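PDB 2AJR: sugar kinase, pfkB family from Thermotoga maritima, which probably phosphorylates a phosphorylated sugar with ATP, as a member of the PfkB carbohydrate kinase family, and binds magnesium. Local coordinates for residues 178-183 with 198-203; 183-188 with 203-208; 221-226 with 239-244; 234-239 with 246-251. One frame throughout, in Å; residues are numbered along the deposited sequence.

Interaction 1 of 4, residues 178-183 with 198-203; sequences FVFVEQ and PNVVKP
Asn199 lays its CB over one face of the Phe178 ring, 3.5 Å from the ring centroid, in a CH-pi contact. Its amide stacks on the ring with the two planes 14° apart. Phe178 swings its CG anti to the backbone N (chi1 -166°), and this brings the ring under the amide. OD1 of Asn199 then accepts the backbone N of Val179 at 2.7 Å, and the donor stands 29° from the carbonyl plane. The amide ND2 is held by Gln235. Beyond this the chains pair as parallel strands of the central sheet. Val181 N binds Val200 O at 2.8 Å, and Val200 N to Val179 O and Lys202 N to Val181 O continue the ladder. On one face Val200 CB packs beside CD2 of Phe180. On the other, Val181 CG2 touches CG of Pro198 at 3.8 Å, next to helix 185-193, which links the strands in a beta-alpha-beta crossover. Glu182 and Lys202 run side by side, but Glu182 forms its salt bridge with Lys53 and Lys202 makes a cation-pi contact with Tyr275. The contact is therefore a buried strand pair held mainly by backbone bonds, with an asparagine side chain supplying one more near the start of the strand.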
loop_
_atom_site.group_PDB
_atom_site.type_symbol
_atom_site.label_atom_id
_atom_site.label_comp_id
_atom_site.label_asym_id
_atom_site.label_seq_id
_atom_site.Cartn_x
_atom_site.Cartn_y
_atom_site.Cartn_z
ATOM N N PHE A 178 -3.757 -6.778 -36.290
ATOM C CA PHE A 178 -4.739 -5.753 -35.985
ATOM C C PHE A 178 -4.403 -5.174 -34.609
ATOM O O PHE A 178 -4.080 -5.926 -33.682
ATOM C CB PHE A 178 -6.123 -6.399 -35.987
ATOM C CG PHE A 178 -7.248 -5.430 -36.011
ATOM C CD1 PHE A 178 -7.800 -4.967 -34.831
ATOM C CD2 PHE A 178 -7.790 -5.020 -37.208
ATOM C CE1 PHE A 178 -8.855 -4.088 -34.849
ATOM C CE2 PHE A 178 -8.845 -4.142 -37.235
ATOM C CZ PHE A 178 -9.377 -3.669 -36.056
ATOM N N VAL A 179 -4.457 -3.852 -34.478
ATOM C CA VAL A 179 -3.957 -3.179 -33.276
ATOM C C VAL A 179 -5.017 -2.351 -32.572
ATOM O O VAL A 179 -5.634 -1.502 -33.195
ATOM C CB VAL A 179 -2.797 -2.203 -33.618
ATOM C CG1 VAL A 179 -2.547 -1.247 -32.446
ATOM C CG2 VAL A 179 -1.530 -2.963 -34.016
ATOM N N PHE A 180 -5.191 -2.597 -31.271
ATOM C CA PHE A 180 -5.995 -1.745 -30.361
ATOM C C PHE A 180 -5.044 -0.972 -29.447
ATOM O O PHE A 180 -4.145 -1.587 -28.862
ATOM C CB PHE A 180 -6.864 -2.596 -29.431
ATOM C CG PHE A 180 -7.898 -3.426 -30.123
ATOM C CD1 PHE A 180 -7.545 -4.610 -30.764
ATOM C CD2 PHE A 180 -9.240 -3.057 -30.089
ATOM C CE1 PHE A 180 -8.513 -5.401 -31.388
ATOM C CE2 PHE A 180 -10.214 -3.848 -30.705
ATOM C CZ PHE A 180 -9.846 -5.022 -31.358
ATOM N N VAL A 181 -5.242 0.338 -29.283
ATOM C CA VAL A 181 -4.461 1.093 -28.298
ATOM C C VAL A 181 -5.344 1.902 -27.360
ATOM O O VAL A 181 -6.272 2.564 -27.806
ATOM C CB VAL A 181 -3.460 2.049 -28.971
ATOM C CG1 VAL A 181 -2.829 2.950 -27.931
ATOM C CG2 VAL A 181 -2.392 1.272 -29.722
ATOM N N GLU A 182 -5.049 1.839 -26.061
ATOM C CA GLU A 182 -5.621 2.769 -25.066
ATOM C C GLU A 182 -4.483 3.427 -24.275
ATOM O O GLU A 182 -3.900 2.798 -23.409
ATOM C CB GLU A 182 -6.623 2.070 -24.110
ATOM C CG GLU A 182 -7.274 3.042 -23.067
ATOM C CD GLU A 182 -8.206 2.369 -22.032
ATOM O OE1 GLU A 182 -8.013 1.174 -21.689
ATOM O OE2 GLU A 182 -9.138 3.057 -21.556
ATOM N N GLN A 183 -4.162 4.684 -24.568
ATOM C CA GLN A 183 -3.077 5.383 -23.870
ATOM C C GLN A 183 -3.365 6.860 -23.740
ATOM O O GLN A 183 -4.227 7.379 -24.418
ATOM C CB GLN A 183 -1.746 5.177 -24.593
ATOM C CG GLN A 183 -1.258 3.740 -24.481
ATOM C CD GLN A 183 0.154 3.502 -25.019
ATOM O OE1 GLN A 183 0.467 3.846 -26.153
ATOM N NE2 GLN A 183 0.997 2.865 -24.204
ATOM N N PRO A 198 -2.707 2.715 -35.118
ATOM C CA PRO A 198 -3.633 1.755 -34.541
ATOM C C PRO A 198 -4.905 1.598 -35.360
ATOM O O PRO A 198 -5.375 2.557 -35.932
ATOM C CB PRO A 198 -3.962 2.374 -33.186
ATOM C CG PRO A 198 -2.836 3.262 -32.898
ATOM C CD PRO A 198 -2.450 3.826 -34.188
ATOM N N ASN A 199 -5.448 0.390 -35.403
ATOM C CA ASN A 199 -6.737 0.153 -36.030
ATOM C C ASN A 199 -7.893 0.731 -35.200
ATOM O O ASN A 199 -8.830 1.325 -35.758
ATOM C CB ASN A 199 -6.935 -1.336 -36.237
ATOM C CG ASN A 199 -5.910 -1.910 -37.164
ATOM O OD1 ASN A 199 -4.847 -2.380 -36.735
ATOM N ND2 ASN A 199 -6.190 -1.823 -38.456
ATOM N N VAL A 200 -7.803 0.533 -33.882
ATOM C CA VAL A 200 -8.777 1.013 -32.905
ATOM C C VAL A 200 -8.044 1.796 -31.815
ATOM O O VAL A 200 -7.153 1.268 -31.166
ATOM C CB VAL A 200 -9.508 -0.154 -32.206
ATOM C CG1 VAL A 200 -10.512 0.392 -31.191
ATOM C CG2 VAL A 200 -10.185 -1.059 -33.223
ATOM N N VAL A 201 -8.409 3.055 -31.635
ATOM C CA VAL A 201 -7.793 3.893 -30.611
ATOM C C VAL A 201 -8.861 4.331 -29.610
ATOM O O VAL A 201 -9.984 4.688 -29.985
ATOM C CB VAL A 201 -7.050 5.124 -31.218
ATOM C CG1 VAL A 201 -8.020 6.079 -31.986
ATOM C CG2 VAL A 201 -6.302 5.871 -30.135
ATOM N N LYS A 202 -8.524 4.257 -28.332
ATOM C CA LYS A 202 -9.397 4.748 -27.270
ATOM C C LYS A 202 -8.522 5.548 -26.313
ATOM O O LYS A 202 -7.885 4.993 -25.441
ATOM C CB LYS A 202 -10.116 3.587 -26.567
ATOM C CG LYS A 202 -10.883 4.002 -25.340
ATOM C CD LYS A 202 -12.108 3.163 -25.109
ATOM C CE LYS A 202 -12.626 3.353 -23.680
ATOM N NZ LYS A 202 -13.065 4.742 -23.455
ATOM N N PRO A 203 -8.445 6.855 -26.517
ATOM C CA PRO A 203 -7.543 7.623 -25.691
ATOM C C PRO A 203 -7.989 7.643 -24.239
ATOM O O PRO A 203 -9.186 7.649 -23.957
ATOM C CB PRO A 203 -7.620 9.030 -26.282
ATOM C CG PRO A 203 -8.296 8.887 -27.565
ATOM C CD PRO A 203 -9.153 7.702 -27.486
#

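Interaction 2 of 4, residues 183-188 with 203-208; sequences QTPRLL and PDLRGN
Leu188 CD1 rests on the ring of Pro203, 3.6 Å from its CB. This lies at the C-terminal ends of the two parallel strands of a beta-alpha-beta unit, 178-182 and 200-201, in a Ribokinase-clan fold. Segment 183-188 turns into helix 185-193, and segment 203-208 continues as a loop. The tight part is the inner one. The Leu188 side chain lies roughly perpendicular to that of Pro203, and Leu230 of helix 220-233 also touches Pro203. One backbone bond spans the contact, from Asp204 N to Gln183 O at 3.0 Å. It is nearly straight at hydrogen, 177°, yet the donor stands above the carbonyl plane. Pro185 comes next. Its CD meets Asp204 O at 3.4 Å. Its CG meets OD1 of Asn208 at 3.5 Å as the two side chains pass alongside, pointing in opposite senses. ND2 of Asn208 is bonded to Ala210 O. Phe212 packs on both Pro185 and Leu188. The looser side begins at Thr184 and Asp204, both partly exposed. Their side chains run alongside each other, with CG2 of Thr184 3.8 Å from OD2 of Asp204. Farther out lies exposed Arg206, and the chain reverses in a type II turn from Leu205 to Asn208, with Gly207 at positive phi. Asp204 shapes this outer loop through an Asx turn. Its OD1 accepts Arg206 N at 3.2 Å. It also forms a salt bridge with NH1 of Arg206, 3.2 Å away, but it lies over the centre of the guanidinium and no N-H points at it.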
loop_
_atom_site.group_PDB
_atom_site.type_symbol
_atom_site.label_atom_id
_atom_site.label_comp_id
_atom_site.label_asym_id
_atom_site.label_seq_id
_atom_site.Cartn_x
_atom_site.Cartn_y
_atom_site.Cartn_z
ATOM N N GLN A 183 -4.162 4.684 -24.568
ATOM C CA GLN A 183 -3.077 5.383 -23.870
ATOM C C GLN A 183 -3.365 6.860 -23.740
ATOM O O GLN A 183 -4.227 7.379 -24.418
ATOM C CB GLN A 183 -1.746 5.177 -24.593
ATOM C CG GLN A 183 -1.258 3.740 -24.481
ATOM C CD GLN A 183 0.154 3.502 -25.019
ATOM O OE1 GLN A 183 0.467 3.846 -26.153
ATOM N NE2 GLN A 183 0.997 2.865 -24.204
ATOM N N THR A 184 -2.622 7.530 -22.869
ATOM C CA THR A 184 -2.786 8.953 -22.634
ATOM C C THR A 184 -2.330 9.752 -23.868
ATOM O O THR A 184 -1.571 9.243 -24.707
ATOM C CB THR A 184 -2.001 9.416 -21.376
ATOM O OG1 THR A 184 -0.590 9.251 -21.595
ATOM C CG2 THR A 184 -2.441 8.615 -20.126
ATOM N N PRO A 185 -2.815 10.998 -23.998
ATOM C CA PRO A 185 -2.506 11.824 -25.164
ATOM C C PRO A 185 -1.024 11.903 -25.493
ATOM O O PRO A 185 -0.635 11.738 -26.651
ATOM C CB PRO A 185 -3.036 13.196 -24.756
ATOM C CG PRO A 185 -4.175 12.874 -23.880
ATOM C CD PRO A 185 -3.736 11.692 -23.081
ATOM N N ARG A 186 -0.209 12.138 -24.472
ATOM C CA ARG A 186 1.224 12.321 -24.657
ATOM C C ARG A 186 1.814 11.115 -25.356
ATOM O O ARG A 186 2.517 11.246 -26.346
ATOM C CB ARG A 186 1.907 12.540 -23.307
ATOM C CG ARG A 186 3.217 13.287 -23.420
ATOM C CD ARG A 186 3.426 14.271 -22.263
ATOM N NE ARG A 186 4.832 14.672 -22.159
ATOM C CZ ARG A 186 5.807 13.910 -21.649
ATOM N NH1 ARG A 186 5.553 12.683 -21.178
ATOM N NH2 ARG A 186 7.053 14.377 -21.610
ATOM N N LEU A 187 1.498 9.926 -24.867
ATOM C CA LEU A 187 1.956 8.725 -25.543
ATOM C C LEU A 187 1.306 8.551 -26.936
ATOM O O LEU A 187 1.988 8.133 -27.872
ATOM C CB LEU A 187 1.766 7.484 -24.650
ATOM C CG LEU A 187 2.407 7.563 -23.248
ATOM C CD1 LEU A 187 2.301 6.240 -22.481
ATOM C CD2 LEU A 187 3.859 7.998 -23.301
ATOM N N LEU A 188 0.027 8.893 -27.095
ATOM C CA LEU A 188 -0.633 8.721 -28.401
ATOM C C LEU A 188 -0.083 9.665 -29.470
ATOM O O LEU A 188 0.014 9.308 -30.637
ATOM C CB LEU A 188 -2.153 8.929 -28.301
ATOM C CG LEU A 188 -2.969 7.815 -27.657
ATOM C CD1 LEU A 188 -4.443 8.163 -27.686
ATOM C CD2 LEU A 188 -2.703 6.485 -28.384
ATOM N N PRO A 203 -8.445 6.855 -26.517
ATOM C CA PRO A 203 -7.543 7.623 -25.691
ATOM C C PRO A 203 -7.989 7.643 -24.239
ATOM O O PRO A 203 -9.186 7.649 -23.957
ATOM C CB PRO A 203 -7.620 9.030 -26.282
ATOM C CG PRO A 203 -8.296 8.887 -27.565
ATOM C CD PRO A 203 -9.153 7.702 -27.486
ATOM N N ASP A 204 -7.010 7.631 -23.346
ATOM C CA ASP A 204 -7.238 7.742 -21.931
ATOM C C ASP A 204 -7.133 9.211 -21.570
ATOM O O ASP A 204 -6.048 9.768 -21.551
ATOM C CB ASP A 204 -6.190 6.947 -21.169
ATOM C CG ASP A 204 -6.341 7.073 -19.667
ATOM O OD1 ASP A 204 -7.376 7.619 -19.187
ATOM O OD2 ASP A 204 -5.418 6.601 -18.970
ATOM N N LEU A 205 -8.264 9.829 -21.268
ATOM C CA LEU A 205 -8.297 11.249 -21.045
ATOM C C LEU A 205 -8.344 11.612 -19.584
ATOM O O LEU A 205 -8.315 12.798 -19.264
ATOM C CB LEU A 205 -9.479 11.851 -21.778
ATOM C CG LEU A 205 -9.413 11.715 -23.296
ATOM C CD1 LEU A 205 -10.728 12.169 -23.903
ATOM C CD2 LEU A 205 -8.223 12.504 -23.874
ATOM N N ARG A 206 -8.360 10.613 -18.700
ATOM C CA ARG A 206 -8.383 10.856 -17.258
ATOM C C ARG A 206 -7.278 11.792 -16.798
ATOM O O ARG A 206 -6.087 11.514 -16.980
ATOM C CB ARG A 206 -8.273 9.539 -16.461
ATOM C CG ARG A 206 -9.587 9.104 -15.812
ATOM C CD ARG A 206 -9.611 7.601 -15.453
ATOM N NE ARG A 206 -9.891 6.764 -16.632
ATOM C CZ ARG A 206 -9.060 5.869 -17.182
ATOM N NH1 ARG A 206 -7.838 5.632 -16.677
ATOM N NH2 ARG A 206 -9.464 5.189 -18.262
ATOM N N GLY A 207 -7.687 12.890 -16.176
ATOM C CA GLY A 207 -6.761 13.865 -15.599
ATOM C C GLY A 207 -5.997 14.694 -16.613
ATOM O O GLY A 207 -4.953 15.259 -16.283
ATOM N N ASN A 208 -6.510 14.768 -17.845
ATOM C CA ASN A 208 -5.815 15.479 -18.914
ATOM C C ASN A 208 -6.103 16.967 -18.913
ATOM O O ASN A 208 -7.248 17.385 -18.854
ATOM C CB ASN A 208 -6.155 14.928 -20.296
ATOM C CG ASN A 208 -5.341 15.599 -21.389
ATOM O OD1 ASN A 208 -4.129 15.403 -21.489
ATOM N ND2 ASN A 208 -5.988 16.428 -22.179
#

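Interaction 3 of 4, residues 221-226 with 239-244; sequences DDYVKL and VSYEVK
Tyr223 projects from helix 220-233 as the main bump, and the hollow that takes it is formed by Val239, Ser240 and Tyr241. Its CG is anti to its own carbonyl carbon (chi1 -73°), and the ring reaches across to the strand. Three sides of the ring are met differently. One face receives the edge of Tyr241, whose CD1 lies 3.6 Å from CD1 of Tyr223. This is an edge-to-face pair with centroids 5.1 Å apart and planes at 68°. Val239 fills the ring's edge, its CG1 in the ring plane and 3.9 Å from CD2. The backbone O of Ser240 approaches CE2 obliquely at 3.2 Å. One turn on, Leu226 adds a lighter touch, with CD2 4.3 Å from CG1 of Val239. That methyl touches both Tyr223 and Leu226. No hydrogen bond crosses the contact, so shape carries it. The second ring is itself packed: CG of Glu242 lies over the centre of one face of Tyr241, and Phe220 meets Tyr241 edge-to-face. Helix segment 221-226 runs nearly antiparallel to strand segment 239-241, at 172°, and their axes come within 9.0 Å. The helix belongs to the beta-alpha-beta unit between strands 200-201 and 236-241. Ile247 of strand 245-249 touches both tyrosines, and Phe212 borders Leu226.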
loop_
_atom_site.group_PDB
_atom_site.type_symbol
_atom_site.label_atom_id
_atom_site.label_comp_id
_atom_site.label_asym_id
_atom_site.label_seq_id
_atom_site.Cartn_x
_atom_site.Cartn_y
_atom_site.Cartn_z
ATOM N N ASP A 221 -17.857 19.717 -29.512
ATOM C CA ASP A 221 -17.245 19.805 -30.845
ATOM C C ASP A 221 -15.745 19.520 -30.826
ATOM O O ASP A 221 -15.201 18.959 -31.786
ATOM C CB ASP A 221 -17.478 21.168 -31.498
ATOM C CG ASP A 221 -17.784 21.048 -32.980
ATOM O OD1 ASP A 221 -18.829 20.436 -33.325
ATOM O OD2 ASP A 221 -16.982 21.550 -33.795
ATOM N N ASP A 222 -15.067 19.903 -29.752
ATOM C CA ASP A 222 -13.664 19.531 -29.604
ATOM C C ASP A 222 -13.486 18.033 -29.534
ATOM O O ASP A 222 -12.613 17.471 -30.195
ATOM C CB ASP A 222 -13.071 20.144 -28.346
ATOM C CG ASP A 222 -13.131 21.635 -28.369
ATOM O OD1 ASP A 222 -12.812 22.202 -29.438
ATOM O OD2 ASP A 222 -13.507 22.237 -27.333
ATOM N N TYR A 223 -14.293 17.384 -28.711
ATOM C CA TYR A 223 -14.190 15.942 -28.588
ATOM C C TYR A 223 -14.521 15.284 -29.926
ATOM O O TYR A 223 -13.916 14.264 -30.273
ATOM C CB TYR A 223 -15.111 15.410 -27.499
ATOM C CG TYR A 223 -14.630 15.712 -26.115
ATOM C CD1 TYR A 223 -14.860 16.951 -25.533
ATOM C CD2 TYR A 223 -13.945 14.762 -25.387
ATOM C CE1 TYR A 223 -14.429 17.223 -24.270
ATOM C CE2 TYR A 223 -13.484 15.030 -24.134
ATOM C CZ TYR A 223 -13.730 16.255 -23.577
ATOM O OH TYR A 223 -13.290 16.499 -22.317
ATOM N N VAL A 224 -15.453 15.884 -30.684
ATOM C CA VAL A 224 -15.816 15.334 -31.981
ATOM C C VAL A 224 -14.678 15.543 -32.957
ATOM O O VAL A 224 -14.309 14.616 -33.655
ATOM C CB VAL A 224 -17.140 15.886 -32.513
ATOM C CG1 VAL A 224 -17.426 15.379 -33.940
ATOM C CG2 VAL A 224 -18.267 15.477 -31.576
ATOM N N LYS A 225 -14.092 16.734 -32.988
ATOM C CA LYS A 225 -12.953 16.974 -33.885
ATOM C C LYS A 225 -11.815 15.987 -33.561
ATOM O O LYS A 225 -11.153 15.465 -34.468
ATOM C CB LYS A 225 -12.450 18.430 -33.836
ATOM C CG LYS A 225 -13.110 19.394 -34.843
ATOM N N LEU A 226 -11.597 15.706 -32.282
ATOM C CA LEU A 226 -10.536 14.765 -31.911
ATOM C C LEU A 226 -10.830 13.338 -32.409
ATOM O O LEU A 226 -9.955 12.662 -32.946
ATOM C CB LEU A 226 -10.303 14.768 -30.402
ATOM C CG LEU A 226 -9.221 13.773 -29.948
ATOM C CD1 LEU A 226 -7.843 14.215 -30.460
ATOM C CD2 LEU A 226 -9.259 13.600 -28.404
ATOM N N VAL A 239 -13.831 7.972 -28.026
ATOM C CA VAL A 239 -13.408 9.096 -27.199
ATOM C C VAL A 239 -14.431 9.385 -26.118
ATOM O O VAL A 239 -15.612 9.525 -26.393
ATOM C CB VAL A 239 -13.187 10.358 -28.054
ATOM C CG1 VAL A 239 -12.858 11.533 -27.184
ATOM C CG2 VAL A 239 -12.081 10.108 -29.090
ATOM N N SER A 240 -13.956 9.489 -24.879
ATOM C CA SER A 240 -14.831 9.656 -23.740
ATOM C C SER A 240 -15.235 11.076 -23.594
ATOM O O SER A 240 -14.433 11.998 -23.810
ATOM C CB SER A 240 -14.174 9.210 -22.460
ATOM O OG SER A 240 -14.161 7.809 -22.462
ATOM N N TYR A 241 -16.489 11.227 -23.188
ATOM C CA TYR A 241 -17.096 12.512 -23.026
ATOM C C TYR A 241 -18.009 12.483 -21.810
ATOM O O TYR A 241 -18.934 11.683 -21.736
ATOM C CB TYR A 241 -17.874 12.834 -24.282
ATOM C CG TYR A 241 -18.545 14.154 -24.200
ATOM C CD1 TYR A 241 -17.795 15.335 -24.155
ATOM C CD2 TYR A 241 -19.942 14.241 -24.152
ATOM C CE1 TYR A 241 -18.420 16.568 -24.082
ATOM C CE2 TYR A 241 -20.569 15.467 -24.075
ATOM C CZ TYR A 241 -19.809 16.622 -24.041
ATOM O OH TYR A 241 -20.444 17.818 -23.970
ATOM N N GLU A 242 -17.714 13.351 -20.851
ATOM C CA GLU A 242 -18.512 13.506 -19.634
ATOM C C GLU A 242 -18.727 12.192 -18.884
ATOM O O GLU A 242 -19.826 11.900 -18.427
ATOM C CB GLU A 242 -19.837 14.182 -19.948
ATOM C CG GLU A 242 -19.670 15.590 -20.491
ATOM C CD GLU A 242 -19.099 16.562 -19.460
ATOM O OE1 GLU A 242 -18.100 17.250 -19.761
ATOM O OE2 GLU A 242 -19.653 16.652 -18.347
ATOM N N VAL A 243 -17.652 11.412 -18.771
ATOM C CA VAL A 243 -17.614 10.226 -17.920
ATOM C C VAL A 243 -18.394 9.030 -18.472
ATOM O O VAL A 243 -17.841 7.945 -18.564
ATOM C CB VAL A 243 -18.109 10.550 -16.465
ATOM C CG1 VAL A 243 -17.799 9.387 -15.504
ATOM C CG2 VAL A 243 -17.502 11.873 -15.966
ATOM N N LYS A 244 -19.665 9.211 -18.834
ATOM C CA LYS A 244 -20.564 8.083 -19.171
ATOM C C LYS A 244 -21.069 8.079 -20.621
ATOM O O LYS A 244 -22.175 7.637 -20.907
ATOM C CB LYS A 244 -21.757 8.060 -18.207
ATOM C CG LYS A 244 -22.532 9.343 -18.129
ATOM C CD LYS A 244 -23.614 9.242 -17.082
ATOM C CE LYS A 244 -24.185 10.587 -16.736
ATOM N NZ LYS A 244 -24.993 11.143 -17.816
#

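Interaction 4 of 4, residues 234-239 with 246-251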
loop_
_atom_site.group_PDB
_atom_site.type_symbol
_atom_site.label_atom_id
_atom_site.label_comp_id
_atom_site.label_asym_id
_atom_site.label_seq_id
_atom_site.Cartn_x
_atom_site.Cartn_y
_atom_site.Cartn_z
ATOM N N SER A 234 -6.746 6.025 -38.143
ATOM C CA SER A 234 -7.229 4.771 -37.568
ATOM C C SER A 234 -8.633 4.513 -38.071
ATOM O O SER A 234 -9.362 5.445 -38.373
ATOM C CB SER A 234 -7.268 4.857 -36.045
ATOM O OG SER A 234 -5.971 5.019 -35.503
ATOM N N GLN A 235 -9.026 3.247 -38.126
ATOM C CA GLN A 235 -10.356 2.885 -38.625
ATOM C C GLN A 235 -11.460 3.238 -37.640
ATOM O O GLN A 235 -12.586 3.525 -38.048
ATOM C CB GLN A 235 -10.431 1.397 -38.943
ATOM C CG GLN A 235 -9.420 0.936 -39.978
ATOM C CD GLN A 235 -9.520 -0.535 -40.237
ATOM O OE1 GLN A 235 -9.053 -1.350 -39.444
ATOM N NE2 GLN A 235 -10.149 -0.895 -41.339
ATOM N N VAL A 236 -11.164 3.205 -36.340
ATOM C CA VAL A 236 -12.166 3.619 -35.362
ATOM C C VAL A 236 -11.518 4.268 -34.151
ATOM O O VAL A 236 -10.483 3.810 -33.665
ATOM C CB VAL A 236 -13.091 2.441 -34.956
ATOM C CG1 VAL A 236 -12.321 1.395 -34.194
ATOM C CG2 VAL A 236 -14.309 2.944 -34.169
ATOM N N SER A 237 -12.122 5.364 -33.701
ATOM C CA SER A 237 -11.703 6.046 -32.497
ATOM C C SER A 237 -12.870 6.059 -31.526
ATOM O O SER A 237 -14.005 6.245 -31.936
ATOM C CB SER A 237 -11.248 7.467 -32.819
ATOM O OG SER A 237 -12.283 8.240 -33.385
ATOM N N VAL A 238 -12.587 5.820 -30.248
ATOM C CA VAL A 238 -13.595 5.872 -29.199
ATOM C C VAL A 238 -13.103 6.864 -28.165
ATOM O O VAL A 238 -12.079 6.639 -27.526
ATOM C CB VAL A 238 -13.814 4.524 -28.522
ATOM C CG1 VAL A 238 -14.945 4.649 -27.477
ATOM C CG2 VAL A 238 -14.137 3.449 -29.543
ATOM N N VAL A 239 -13.831 7.972 -28.026
ATOM C CA VAL A 239 -13.408 9.096 -27.199
ATOM C C VAL A 239 -14.431 9.385 -26.118
ATOM O O VAL A 239 -15.612 9.525 -26.393
ATOM C CB VAL A 239 -13.187 10.358 -28.054
ATOM C CG1 VAL A 239 -12.858 11.533 -27.184
ATOM C CG2 VAL A 239 -12.081 10.108 -29.090
ATOM N N ASP A 246 -19.462 8.017 -24.997
ATOM C CA ASP A 246 -18.332 7.815 -25.897
ATOM C C ASP A 246 -18.700 8.206 -27.323
ATOM O O ASP A 246 -19.733 7.795 -27.860
ATOM C CB ASP A 246 -17.856 6.359 -25.845
ATOM C CG ASP A 246 -17.085 6.035 -24.561
ATOM O OD1 ASP A 246 -15.931 6.515 -24.395
ATOM O OD2 ASP A 246 -17.636 5.294 -23.724
ATOM N N ILE A 247 -17.843 9.019 -27.922
ATOM C CA ILE A 247 -17.961 9.379 -29.316
ATOM C C ILE A 247 -17.220 8.313 -30.095
ATOM O O ILE A 247 -16.069 8.019 -29.798
ATOM C CB ILE A 247 -17.345 10.765 -29.581
ATOM C CG1 ILE A 247 -18.127 11.834 -28.812
ATOM C CG2 ILE A 247 -17.347 11.073 -31.069
ATOM C CD1 ILE A 247 -17.282 12.939 -28.279
ATOM N N VAL A 248 -17.898 7.702 -31.052
ATOM C CA VAL A 248 -17.298 6.723 -31.914
ATOM C C VAL A 248 -17.241 7.328 -33.302
ATOM O O VAL A 248 -18.279 7.680 -33.864
ATOM C CB VAL A 248 -18.125 5.448 -31.930
ATOM C CG1 VAL A 248 -17.477 4.403 -32.833
ATOM C CG2 VAL A 248 -18.275 4.917 -30.508
ATOM N N ALA A 249 -16.032 7.486 -33.835
ATOM C CA ALA A 249 -15.829 8.041 -35.172
ATOM C C ALA A 249 -15.222 6.980 -36.090
ATOM O O ALA A 249 -14.236 6.320 -35.721
ATOM C CB ALA A 249 -14.911 9.256 -35.108
ATOM N N THR A 250 -15.836 6.804 -37.264
ATOM C CA THR A 250 -15.274 5.984 -38.337
ATOM C C THR A 250 -15.208 6.824 -39.598
ATOM O O THR A 250 -15.537 8.019 -39.591
ATOM C CB THR A 250 -16.100 4.692 -38.634
ATOM O OG1 THR A 250 -17.238 4.996 -39.459
ATOM C CG2 THR A 250 -16.548 4.018 -37.352
ATOM N N ARG A 251 -14.795 6.185 -40.682
ATOM C CA ARG A 251 -14.648 6.848 -41.969
ATOM C C ARG A 251 -16.028 7.051 -42.581
ATOM O O ARG A 251 -16.206 7.950 -43.387
ATOM C CB ARG A 251 -13.674 6.052 -42.869
ATOM C CG ARG A 251 -12.321 5.853 -42.122
ATOM C CD ARG A 251 -11.200 5.137 -42.869
ATOM N NE ARG A 251 -9.951 5.180 -42.084
ATOM C CZ ARG A 251 -8.847 4.485 -42.362
ATOM N NH1 ARG A 251 -8.800 3.651 -43.392
ATOM N NH2 ARG A 251 -7.775 4.614 -41.591
#
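Ser237 and Ala249 form the first hydrogen-bonded pair of an antiparallel beta hairpin made by strands 236-241 and 245-249. Ser237 N gives to Ala249 O at 3.1 Å, and Ala249 N returns a bond to Ser237 O at 3.0 Å. Val239 and Ile247 repeat this exchange two residues along. Between them Val238 and Val248 make a non-hydrogen-bonded pair. On the Val238 face, Val236 CG2 meets Val248 CG1 at 3.7 Å, and Val238 CG1 lies against CB of Asp246. Val236 holds CG2 anti to its backbone N, which directs that methyl at Val248. On the opposite face OG of Ser237 lies 3.3 Å from CB of Ala249. The same OG is bonded to Ala227 O, so the hydroxyl is satisfied by helix 220-233.

The next shell covers both faces. Ala227 also packs on Ile247 and Ala249. Helices 271-286 and 290-304 cover the other face, where Tyr275 touches Val238 and Asp246, and Ala294 touches Val248. Strand 254-259 extends the sheet beyond Val248. Farther along, OD1 of Asp246 is bound by OG of Ser240, close to the hairpin turn. At the far end the contact becomes looser and more polar. The exposed Arg251 reaches back to Ser234 and Gln235, its aliphatic chain stretched out, and its NE makes a weak bond to Ala231 O. CG of Gln235 lies over the centre of its guanidinium, and NH2 comes within 3.6 Å of the backbone C of Ser234.

In the fold
Interactions 1 and 4 are buried strand pairings in the same mixed sheet. The first is parallel and the second antiparallel, and strands 200-201 and 236-241 join them side by side, with a probable hydrogen bond from Val238 N to Val201 O. Interactions 2 and 3 are only partly buried. Interaction 2 continues interaction 1 past the strand ends and shares Gln183 and Pro203 with it. Interaction 3 sets a helix on strand 236-241 and shares Val239 with interaction 4. Backbone bonds dominate in the sheet. Interaction 2 has a single such bond, while interaction 3 relies on aromatic and aliphatic packing. Leu205 connects these two by touching Tyr223 and Val239.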